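Local coordinates for protein sucrose 6(F)-phosphate phosphorylase (Thermoanaerobacterium thermosaccharolyticum DSM 571, PDB 6S9V) that is a phosphorylase of the alpha-amylase family, pairing a parallel beta/alpha-barrel catalytic domain with a C-terminal antiparallel sheet, at residues A[290-293]-A[294-298]; A[311-314]-A[315-319]; A[328-331]-A[332-336]. One frame throughout, in Å; residues are numbered along the deposited sequence.

Contact 1 (A[290-293]-A[294-298]); sequences MLYH and YLKNR
Tyr294 N, Leu295 N and Lys296 N bond back to the carbonyls of Met290, Leu291 and Tyr292, the i to i-4 pattern of an alpha helix, the middle bond being the shortest (Leu295 N to Leu291 O, 2.8 Å). The carbonyl of the next residue receives a side chain: Asn297 ND2 reaches His293 O at 2.9 Å, almost straight (173°) and in the plane of both the carbonyl and the amide. CG of Asn297 lies anti to its own carbonyl carbon (chi1 -62°), which swings the amide back over the preceding turn. The same ND2 sits over one face of the His293 ring, toward its rim, 3.7 Å from ND1, with ring and amide planes 41° apart. On another flank Leu291 CD1 packs against Leu295 CG at 3.9 Å; Leu291 continues onto Ile464 and Leu295 onto Leu466. The extended Lys296 chain runs past Tyr292 O, bringing CE within 4.3 Å of Tyr292 CD2; the tyrosine hydroxyl itself bonds Glu457 O and Arg465 N. Tyr294 OH bonds Asp272, which also pairs with Arg298. Here, in the last part of helix 289-295, an asparagine side chain binds a carbonyl one turn back, between barrel and C-terminal antiparallel sheet.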
ATOM      1  N   MET A 290      -4.805  -6.352 -22.286  1.00 24.39           N
ATOM      2  CA  MET A 290      -3.830  -5.767 -21.372  1.00 25.37           C
ATOM      3  C   MET A 290      -3.574  -6.681 -20.182  1.00 24.32           C
ATOM      4  O   MET A 290      -2.424  -6.863 -19.764  1.00 22.30           O
ATOM      5  CB  MET A 290      -4.325  -4.408 -20.890  1.00 25.42           C
ATOM      6  CG  MET A 290      -3.325  -3.633 -20.063  1.00 26.11           C
ATOM      7  SD  MET A 290      -4.004  -2.079 -19.457  1.00 27.57           S
ATOM      8  CE  MET A 290      -2.607  -1.453 -18.518  1.00 27.29           C
ATOM      9  N   LEU A 291      -4.635  -7.258 -19.619  1.00 23.90           N
ATOM     10  CA  LEU A 291      -4.486  -8.163 -18.484  1.00 23.17           C
ATOM     11  C   LEU A 291      -3.653  -9.378 -18.864  1.00 23.03           C
ATOM     12  O   LEU A 291      -2.747  -9.784 -18.125  1.00 24.12           O
ATOM     13  CB  LEU A 291      -5.862  -8.593 -17.983  1.00 24.36           C
ATOM     14  CG  LEU A 291      -5.890  -9.670 -16.893  1.00 23.32           C
ATOM     15  CD1 LEU A 291      -5.272  -9.150 -15.605  1.00 22.92           C
ATOM     16  CD2 LEU A 291      -7.330 -10.137 -16.668  1.00 22.99           C
ATOM     17  N   TYR A 292      -3.961  -9.988 -20.009  1.00 21.83           N
ATOM     18  CA  TYR A 292      -3.215 -11.165 -20.428  1.00 21.62           C
ATOM     19  C   TYR A 292      -1.755 -10.823 -20.684  1.00 22.66           C
ATOM     20  O   TYR A 292      -0.859 -11.591 -20.315  1.00 25.24           O
ATOM     21  CB  TYR A 292      -3.871 -11.786 -21.655  1.00 23.31           C
ATOM     22  CG  TYR A 292      -4.821 -12.908 -21.279  1.00 24.86           C
ATOM     23  CD1 TYR A 292      -5.758 -12.736 -20.265  1.00 25.96           C
ATOM     24  CD2 TYR A 292      -4.768 -14.137 -21.923  1.00 25.29           C
ATOM     25  CE1 TYR A 292      -6.626 -13.753 -19.905  1.00 25.56           C
ATOM     26  CE2 TYR A 292      -5.634 -15.161 -21.578  1.00 25.98           C
ATOM     27  CZ  TYR A 292      -6.557 -14.964 -20.562  1.00 27.54           C
ATOM     28  OH  TYR A 292      -7.413 -15.978 -20.209  1.00 30.75           O
ATOM     29  N   HIS A 293      -1.489  -9.674 -21.310  1.00 23.87           N
ATOM     30  CA  HIS A 293      -0.102  -9.274 -21.517  1.00 24.54           C
ATOM     31  C   HIS A 293       0.621  -9.094 -20.190  1.00 21.71           C
ATOM     32  O   HIS A 293       1.794  -9.463 -20.058  1.00 22.43           O
ATOM     33  CB  HIS A 293      -0.026  -7.976 -22.321  1.00 29.28           C
ATOM     34  CG  HIS A 293       1.373  -7.571 -22.665  1.00 38.55           C
ATOM     35  ND1 HIS A 293       2.165  -8.297 -23.529  1.00 42.03           N
ATOM     36  CD2 HIS A 293       2.130  -6.530 -22.246  1.00 41.08           C
ATOM     37  CE1 HIS A 293       3.344  -7.712 -23.639  1.00 42.89           C
ATOM     38  NE2 HIS A 293       3.350  -6.640 -22.869  1.00 41.62           N
ATOM     39  N   TYR A 294      -0.069  -8.542 -19.187  1.00 20.96           N
ATOM     40  CA  TYR A 294       0.551  -8.310 -17.885  1.00 22.72           C
ATOM     41  C   TYR A 294       0.785  -9.622 -17.138  1.00 22.65           C
ATOM     42  O   TYR A 294       1.858  -9.837 -16.556  1.00 23.00           O
ATOM     43  CB  TYR A 294      -0.316  -7.352 -17.059  1.00 23.05           C
ATOM     44  CG  TYR A 294       0.275  -7.023 -15.707  1.00 23.40           C
ATOM     45  CD1 TYR A 294       1.613  -6.667 -15.593  1.00 23.11           C
ATOM     46  CD2 TYR A 294      -0.496  -7.056 -14.550  1.00 23.40           C
ATOM     47  CE1 TYR A 294       2.171  -6.367 -14.374  1.00 22.96           C
ATOM     48  CE2 TYR A 294       0.056  -6.749 -13.312  1.00 21.73           C
ATOM     49  CZ  TYR A 294       1.395  -6.408 -13.238  1.00 21.75           C
ATOM     50  OH  TYR A 294       1.979  -6.108 -12.032  1.00 20.19           O
ATOM     51  N   LEU A 295      -0.215 -10.510 -17.130  1.00 20.99           N
ATOM     52  CA  LEU A 295      -0.086 -11.770 -16.411  1.00 20.72           C
ATOM     53  C   LEU A 295       1.077 -12.603 -16.933  1.00 21.77           C
ATOM     54  O   LEU A 295       1.712 -13.326 -16.157  1.00 22.82           O
ATOM     55  CB  LEU A 295      -1.383 -12.566 -16.504  1.00 22.64           C
ATOM     56  CG  LEU A 295      -2.573 -11.995 -15.741  1.00 24.50           C
ATOM     57  CD1 LEU A 295      -3.804 -12.873 -15.964  1.00 26.29           C
ATOM     58  CD2 LEU A 295      -2.269 -11.884 -14.263  1.00 24.50           C
ATOM     59  N   LYS A 296       1.369 -12.504 -18.230  1.00 23.46           N
ATOM     60  CA  LYS A 296       2.445 -13.258 -18.860  1.00 27.21           C
ATOM     61  C   LYS A 296       3.814 -12.621 -18.655  1.00 28.25           C
ATOM     62  O   LYS A 296       4.825 -13.266 -18.940  1.00 26.82           O
ATOM     63  CB  LYS A 296       2.176 -13.389 -20.366  1.00 28.36           C
ATOM     64  CG  LYS A 296       0.938 -14.210 -20.723  1.00 31.23           C
ATOM     65  CD  LYS A 296       0.655 -14.202 -22.234  1.00 36.02           C
ATOM     66  CE  LYS A 296      -0.604 -15.003 -22.577  1.00 39.27           C
ATOM     67  NZ  LYS A 296      -0.896 -15.016 -24.046  1.00 39.88           N
ATOM     68  N   ASN A 297       3.871 -11.386 -18.151  1.00 28.17           N
ATOM     69  CA  ASN A 297       5.113 -10.630 -18.067  1.00 29.49           C
ATOM     70  C   ASN A 297       5.144  -9.829 -16.765  1.00 28.84           C
ATOM     71  O   ASN A 297       5.162  -8.600 -16.753  1.00 27.54           O
ATOM     72  CB  ASN A 297       5.266  -9.683 -19.256  1.00 30.47           C
ATOM     73  CG  ASN A 297       5.325 -10.407 -20.581  1.00 31.85           C
ATOM     74  OD1 ASN A 297       6.380 -10.890 -20.985  1.00 35.14           O
ATOM     75  ND2 ASN A 297       4.190 -10.490 -21.267  1.00 29.36           N
ATOM     76  N   ARG A 298       5.152 -10.538 -15.639  1.00 28.40           N
ATOM     77  CA  ARG A 298       5.181  -9.881 -14.337  1.00 27.03           C
ATOM     78  C   ARG A 298       5.787 -10.839 -13.332  1.00 25.11           C
ATOM     79  O   ARG A 298       5.617 -12.054 -13.463  1.00 22.48           O
ATOM     80  CB  ARG A 298       3.771  -9.458 -13.888  1.00 26.54           C
ATOM     81  CG  ARG A 298       2.883 -10.604 -13.428  1.00 24.94           C
ATOM     82  CD  ARG A 298       1.471 -10.138 -13.107  1.00 20.00           C
ATOM     83  NE  ARG A 298       1.284  -9.719 -11.716  1.00 17.88           N
ATOM     84  CZ  ARG A 298       1.151 -10.555 -10.690  1.00 18.67           C
ATOM     85  NH1 ARG A 298       1.227 -11.865 -10.887  1.00 17.73           N
ATOM     86  NH2 ARG A 298       0.967 -10.082  -9.462  1.00 20.60           N
TER

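Contact 2 (A[311-314]-A[315-319]); sequences GIPV and KPDLD
Pro313 meets Asp317 and Leu318 across a tight change of chain direction just after the short strand 312-313. Ahead of it, Gly311 and Ile312 are tied to the neighbouring strand 357-361, Gly311 N through Gln359 OE1 and Ile312 by backbone bonding with Ile360. Pro313 then offers CB to the carboxylate of Asp317, 3.5 Å from its CG, the two side chains crossing at a slant. Asp317 OD2 is hydrogen-bonded to His254 ND1, and Pro313 also touches that histidine, so ring, carboxylate and imidazole form one small cluster. Leu318 CD2 comes to 3.6 Å from Pro313 O, from the side of the carbonyl.

Val314 follows, and its carbonyl receives Leu318 N at 2.8 Å (N-H...O 155°), with the donor nearly in line with C=O. Leu318 CB lies 3.2 Å from the same Val314 O. This bond closes the chain over a cis peptide between Lys315 and Pro316 and a type I beta turn from Pro316 to Asp319, itself held by Asp319 N to Pro316 O at 2.9 Å. The turn thus follows directly on strand 312-313, an outermost strand of a three-stranded antiparallel sheet, in the loop leading to helix 324-336. The Val314 side chain heads away from the turn, onto Val357 and Ile360.

The Lys315 side chain reaches across to the last residue of the turn. It bends at chi3 (65°) and chi4 (61°), curling NZ back to Asp319 OD1 in a salt bridge of 2.9 Å that arrives from above the carboxylate plane, while Lys315 O bonds His358 ND1.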
ATOM      1  N   GLY A 311      -4.839   6.181  -3.713  1.00 18.80           N
ATOM      2  CA  GLY A 311      -5.633   6.080  -4.921  1.00 17.86           C
ATOM      3  C   GLY A 311      -5.123   5.026  -5.890  1.00 18.40           C
ATOM      4  O   GLY A 311      -4.078   4.402  -5.701  1.00 19.94           O
ATOM      5  N   ILE A 312      -5.894   4.833  -6.960  1.00 18.47           N
ATOM      6  CA  ILE A 312      -5.561   3.867  -8.009  1.00 19.20           C
ATOM      7  C   ILE A 312      -4.406   4.419  -8.840  1.00 18.23           C
ATOM      8  O   ILE A 312      -4.544   5.490  -9.439  1.00 18.48           O
ATOM      9  CB  ILE A 312      -6.791   3.565  -8.886  1.00 20.68           C
ATOM     10  CG1 ILE A 312      -7.933   3.005  -8.026  1.00 22.89           C
ATOM     11  CG2 ILE A 312      -6.418   2.602  -9.993  1.00 20.77           C
ATOM     12  CD1 ILE A 312      -9.312   3.136  -8.672  1.00 26.73           C
ATOM     13  N   PRO A 313      -3.255   3.745  -8.907  1.00 17.45           N
ATOM     14  CA  PRO A 313      -2.098   4.350  -9.583  1.00 17.51           C
ATOM     15  C   PRO A 313      -2.285   4.501 -11.086  1.00 19.39           C
ATOM     16  O   PRO A 313      -2.831   3.624 -11.757  1.00 21.70           O
ATOM     17  CB  PRO A 313      -0.949   3.374  -9.276  1.00 18.60           C
ATOM     18  CG  PRO A 313      -1.369   2.679  -8.026  1.00 20.14           C
ATOM     19  CD  PRO A 313      -2.873   2.540  -8.147  1.00 20.16           C
ATOM     20  N   VAL A 314      -1.780   5.617 -11.613  1.00 18.73           N
ATOM     21  CA  VAL A 314      -1.731   5.851 -13.051  1.00 18.62           C
ATOM     22  C   VAL A 314      -0.288   6.156 -13.449  1.00 20.96           C
ATOM     23  O   VAL A 314       0.409   5.285 -13.978  1.00 23.66           O
ATOM     24  CB  VAL A 314      -2.692   6.982 -13.465  1.00 19.54           C
ATOM     25  CG1 VAL A 314      -2.639   7.205 -14.962  1.00 20.49           C
ATOM     26  CG2 VAL A 314      -4.102   6.646 -13.028  1.00 23.66           C
ATOM     27  N   LYS A 315       0.175   7.398 -13.205  1.00 21.61           N
ATOM     28  CA  LYS A 315       1.572   7.743 -13.468  1.00 22.30           C
ATOM     29  C   LYS A 315       2.353   7.864 -12.160  1.00 21.23           C
ATOM     30  O   LYS A 315       1.861   8.478 -11.210  1.00 21.70           O
ATOM     31  CB  LYS A 315       1.708   9.071 -14.218  1.00 25.67           C
ATOM     32  CG  LYS A 315       1.125   9.108 -15.601  1.00 32.85           C
ATOM     33  CD  LYS A 315       1.297  10.508 -16.203  1.00 38.85           C
ATOM     34  CE  LYS A 315       2.762  10.883 -16.410  1.00 41.68           C
ATOM     35  NZ  LYS A 315       3.446   9.945 -17.347  1.00 45.05           N
ATOM     36  N   PRO A 316       3.595   7.362 -12.097  1.00 20.15           N
ATOM     37  CA  PRO A 316       4.410   6.740 -13.147  1.00 19.45           C
ATOM     38  C   PRO A 316       4.203   5.235 -13.305  1.00 19.09           C
ATOM     39  O   PRO A 316       4.842   4.631 -14.172  1.00 20.42           O
ATOM     40  CB  PRO A 316       5.840   7.026 -12.673  1.00 19.35           C
ATOM     41  CG  PRO A 316       5.718   6.935 -11.170  1.00 19.09           C
ATOM     42  CD  PRO A 316       4.361   7.543 -10.845  1.00 19.82           C
ATOM     43  N   ASP A 317       3.320   4.649 -12.489  1.00 19.61           N
ATOM     44  CA  ASP A 317       3.255   3.192 -12.362  1.00 20.74           C
ATOM     45  C   ASP A 317       2.957   2.508 -13.693  1.00 19.77           C
ATOM     46  O   ASP A 317       3.432   1.388 -13.949  1.00 18.92           O
ATOM     47  CB  ASP A 317       2.200   2.811 -11.326  1.00 21.59           C
ATOM     48  CG  ASP A 317       2.434   3.482  -9.984  1.00 21.95           C
ATOM     49  OD1 ASP A 317       2.384   4.728  -9.932  1.00 20.61           O
ATOM     50  OD2 ASP A 317       2.688   2.762  -8.992  1.00 21.80           O
ATOM     51  N   LEU A 318       2.134   3.137 -14.528  1.00 19.92           N
ATOM     52  CA  LEU A 318       1.742   2.592 -15.819  1.00 23.04           C
ATOM     53  C   LEU A 318       2.499   3.229 -16.984  1.00 23.54           C
ATOM     54  O   LEU A 318       2.154   2.970 -18.144  1.00 22.86           O
ATOM     55  CB  LEU A 318       0.233   2.769 -16.024  1.00 25.33           C
ATOM     56  CG  LEU A 318      -0.736   1.863 -15.257  1.00 28.21           C
ATOM     57  CD1 LEU A 318      -0.715   0.460 -15.846  1.00 31.47           C
ATOM     58  CD2 LEU A 318      -0.472   1.789 -13.779  1.00 26.36           C
ATOM     59  N   ASP A 319       3.531   4.032 -16.707  1.00 23.14           N
ATOM     60  CA  ASP A 319       4.313   4.654 -17.772  1.00 25.05           C
ATOM     61  C   ASP A 319       4.871   3.593 -18.713  1.00 24.20           C
ATOM     62  O   ASP A 319       5.454   2.598 -18.266  1.00 24.20           O
ATOM     63  CB  ASP A 319       5.473   5.469 -17.200  1.00 27.75           C
ATOM     64  CG  ASP A 319       5.040   6.801 -16.607  1.00 31.68           C
ATOM     65  OD1 ASP A 319       3.839   7.135 -16.646  1.00 33.84           O
ATOM     66  OD2 ASP A 319       5.926   7.512 -16.089  1.00 34.28           O
TER

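Contact 3 (A[328-331]-A[332-336]); sequences KEVV and DICVQ
Two consecutive turns of the amphipathic helix 324-336 make this contact, the helix that follows the loop after strand 312-313 and packs over the small antiparallel sheet and helix 275-285. Four successive i to i-4 backbone bonds hold it: the amides of Asp332, Ile333, Cys334 and Val335 reach the carbonyls of Lys328, Glu329, Val330 and Val331, the Cys334 N to Val330 O bond measuring 2.9 Å. Side chains four residues apart therefore pair along the helix.

On the buried face Val330 CG1 lies 4.3 Å from Cys334 SG. Val330 continues onto Phe277 and Cys334 onto Leu280, both in helix 275-285, and Cys334 also reaches Ile360 of the sheet. Val331, buried, and Val335, nearer the surface, are also 4.3 Å apart (CG1 to CG2), and both residues rest on Leu341, Val331 touching Ile360 as well. Glu329 and Ile333 run side by side in the same direction, with Ile333 CD1 4.0 Å from Glu329 OE2. That oxygen is hydrogen-bonded to Asn285 ND2, and Ile333 packs on Ile284, so the pair lies along the end of helix 275-285.

The more solvent-exposed pair is Lys328 and Asp332, set at an angle to each other. CG of Asp332 is anti to its carbonyl carbon (chi1 -74°), which turns the carboxylate back toward the preceding turn and over the methylenes of Lys328. The lysine comes within about 5 Å of a bound sulfate ion. The charge of Lys328 should still favour the Asp332 carboxylate electrostatically, but NZ and Asp332 OD2 are 4.2 Å apart, too far for a salt bridge; the closer approach is by aliphatic carbon, Lys328 CG to Asp332 OD2 at 3.4 Å.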
ATOM      1  N   LYS A 328      -6.398   8.394 -20.068  1.00 25.67           N
ATOM      2  CA  LYS A 328      -7.414   9.421 -19.887  1.00 30.88           C
ATOM      3  C   LYS A 328      -8.825   8.850 -19.997  1.00 27.41           C
ATOM      4  O   LYS A 328      -9.730   9.303 -19.283  1.00 26.27           O
ATOM      5  CB  LYS A 328      -7.206  10.536 -20.912  1.00 44.89           C
ATOM      6  CG  LYS A 328      -7.922  11.820 -20.554  1.00 61.53           C
ATOM      7  CD  LYS A 328      -7.602  12.941 -21.523  1.00 77.48           C
ATOM      8  CE  LYS A 328      -8.381  14.198 -21.167  1.00 89.26           C
ATOM      9  NZ  LYS A 328      -8.895  14.899 -22.377  1.00 96.06           N
ATOM     10  N   GLU A 329      -9.036   7.855 -20.864  1.00 25.92           N
ATOM     11  CA  GLU A 329     -10.347   7.223 -20.953  1.00 27.51           C
ATOM     12  C   GLU A 329     -10.791   6.708 -19.587  1.00 25.71           C
ATOM     13  O   GLU A 329     -11.893   7.020 -19.122  1.00 24.51           O
ATOM     14  CB  GLU A 329     -10.324   6.073 -21.967  1.00 32.17           C
ATOM     15  CG  GLU A 329     -11.694   5.398 -22.161  1.00 38.02           C
ATOM     16  CD  GLU A 329     -11.641   3.870 -22.176  1.00 42.25           C
ATOM     17  OE1 GLU A 329     -10.568   3.281 -21.916  1.00 43.03           O
ATOM     18  OE2 GLU A 329     -12.690   3.249 -22.451  1.00 43.48           O
ATOM     19  N   VAL A 330      -9.944   5.895 -18.943  1.00 25.36           N
ATOM     20  CA  VAL A 330     -10.287   5.302 -17.653  1.00 23.93           C
ATOM     21  C   VAL A 330     -10.384   6.375 -16.574  1.00 22.24           C
ATOM     22  O   VAL A 330     -11.296   6.350 -15.741  1.00 21.01           O
ATOM     23  CB  VAL A 330      -9.256   4.217 -17.276  1.00 24.01           C
ATOM     24  CG1 VAL A 330      -9.500   3.702 -15.869  1.00 21.90           C
ATOM     25  CG2 VAL A 330      -9.302   3.073 -18.280  1.00 27.38           C
ATOM     26  N   VAL A 331      -9.449   7.327 -16.565  1.00 22.20           N
ATOM     27  CA  VAL A 331      -9.470   8.397 -15.569  1.00 23.47           C
ATOM     28  C   VAL A 331     -10.769   9.184 -15.667  1.00 23.33           C
ATOM     29  O   VAL A 331     -11.457   9.414 -14.663  1.00 23.10           O
ATOM     30  CB  VAL A 331      -8.246   9.312 -15.750  1.00 25.16           C
ATOM     31  CG1 VAL A 331      -8.437  10.636 -15.021  1.00 24.62           C
ATOM     32  CG2 VAL A 331      -6.990   8.601 -15.255  1.00 24.77           C
ATOM     33  N   ASP A 332     -11.121   9.604 -16.880  1.00 23.75           N
ATOM     34  CA  ASP A 332     -12.326  10.403 -17.077  1.00 24.42           C
ATOM     35  C   ASP A 332     -13.580   9.634 -16.673  1.00 22.90           C
ATOM     36  O   ASP A 332     -14.518  10.215 -16.116  1.00 23.77           O
ATOM     37  CB  ASP A 332     -12.416  10.853 -18.534  1.00 27.51           C
ATOM     38  CG  ASP A 332     -11.433  11.967 -18.873  1.00 30.23           C
ATOM     39  OD1 ASP A 332     -10.850  12.571 -17.947  1.00 30.99           O
ATOM     40  OD2 ASP A 332     -11.230  12.226 -20.074  1.00 31.54           O
ATOM     41  N   ILE A 333     -13.634   8.333 -16.979  1.00 21.56           N
ATOM     42  CA  ILE A 333     -14.784   7.529 -16.568  1.00 22.11           C
ATOM     43  C   ILE A 333     -14.854   7.435 -15.050  1.00 21.95           C
ATOM     44  O   ILE A 333     -15.936   7.540 -14.460  1.00 22.14           O
ATOM     45  CB  ILE A 333     -14.739   6.135 -17.226  1.00 22.50           C
ATOM     46  CG1 ILE A 333     -15.020   6.271 -18.730  1.00 23.83           C
ATOM     47  CG2 ILE A 333     -15.725   5.173 -16.535  1.00 22.57           C
ATOM     48  CD1 ILE A 333     -14.791   4.994 -19.511  1.00 26.00           C
ATOM     49  N   CYS A 334     -13.710   7.243 -14.386  1.00 22.03           N
ATOM     50  CA  CYS A 334     -13.722   7.209 -12.925  1.00 21.36           C
ATOM     51  C   CYS A 334     -14.170   8.550 -12.347  1.00 20.75           C
ATOM     52  O   CYS A 334     -14.929   8.595 -11.367  1.00 20.80           O
ATOM     53  CB  CYS A 334     -12.341   6.831 -12.387  1.00 20.61           C
ATOM     54  SG  CYS A 334     -11.919   5.091 -12.637  1.00 21.86           S
ATOM     55  N   VAL A 335     -13.710   9.652 -12.935  1.00 19.72           N
ATOM     56  CA  VAL A 335     -14.106  10.970 -12.441  1.00 20.09           C
ATOM     57  C   VAL A 335     -15.599  11.214 -12.667  1.00 22.26           C
ATOM     58  O   VAL A 335     -16.262  11.841 -11.834  1.00 21.78           O
ATOM     59  CB  VAL A 335     -13.227  12.057 -13.078  1.00 22.92           C
ATOM     60  CG1 VAL A 335     -13.748  13.443 -12.747  1.00 26.04           C
ATOM     61  CG2 VAL A 335     -11.786  11.910 -12.572  1.00 23.40           C
ATOM     62  N   GLN A 336     -16.150  10.751 -13.794  1.00 24.44           N
ATOM     63  CA  GLN A 336     -17.600  10.821 -13.961  1.00 24.84           C
ATOM     64  C   GLN A 336     -18.327  10.002 -12.903  1.00 23.92           C
ATOM     65  O   GLN A 336     -19.482  10.294 -12.572  1.00 22.47           O
ATOM     66  CB  GLN A 336     -18.034  10.349 -15.344  1.00 28.20           C
ATOM     67  CG  GLN A 336     -17.839  11.357 -16.445  1.00 36.04           C
ATOM     68  CD  GLN A 336     -18.186  10.778 -17.797  1.00 40.99           C
ATOM     69  OE1 GLN A 336     -18.432   9.575 -17.923  1.00 44.78           O
ATOM     70  NE2 GLN A 336     -18.337  11.651 -18.786  1.00 40.02           N
TER

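In the fold
The three contacts follow one another along the chain and each mixes buried with more exposed residues. The centres of contacts 1 and 3 lie about 21 and 22 Å from the centre of the chain, against 13 Å for contact 2. Both are helical, yet contact 1 adds an amide side chain to the backbone bonds late in its helix and faces the C-terminal sheet, whereas contact 3 lies on an unbroken run of helix. Contact 2 relies on a turn, a cis proline and a salt bridge. It touches both others: Leu318 CD1 meets Met290 CE at 3.8 Å, and Val314 CG2 meets Val331 CG2 at 4.1 Å. Helix 275-285 packs against residues of all three.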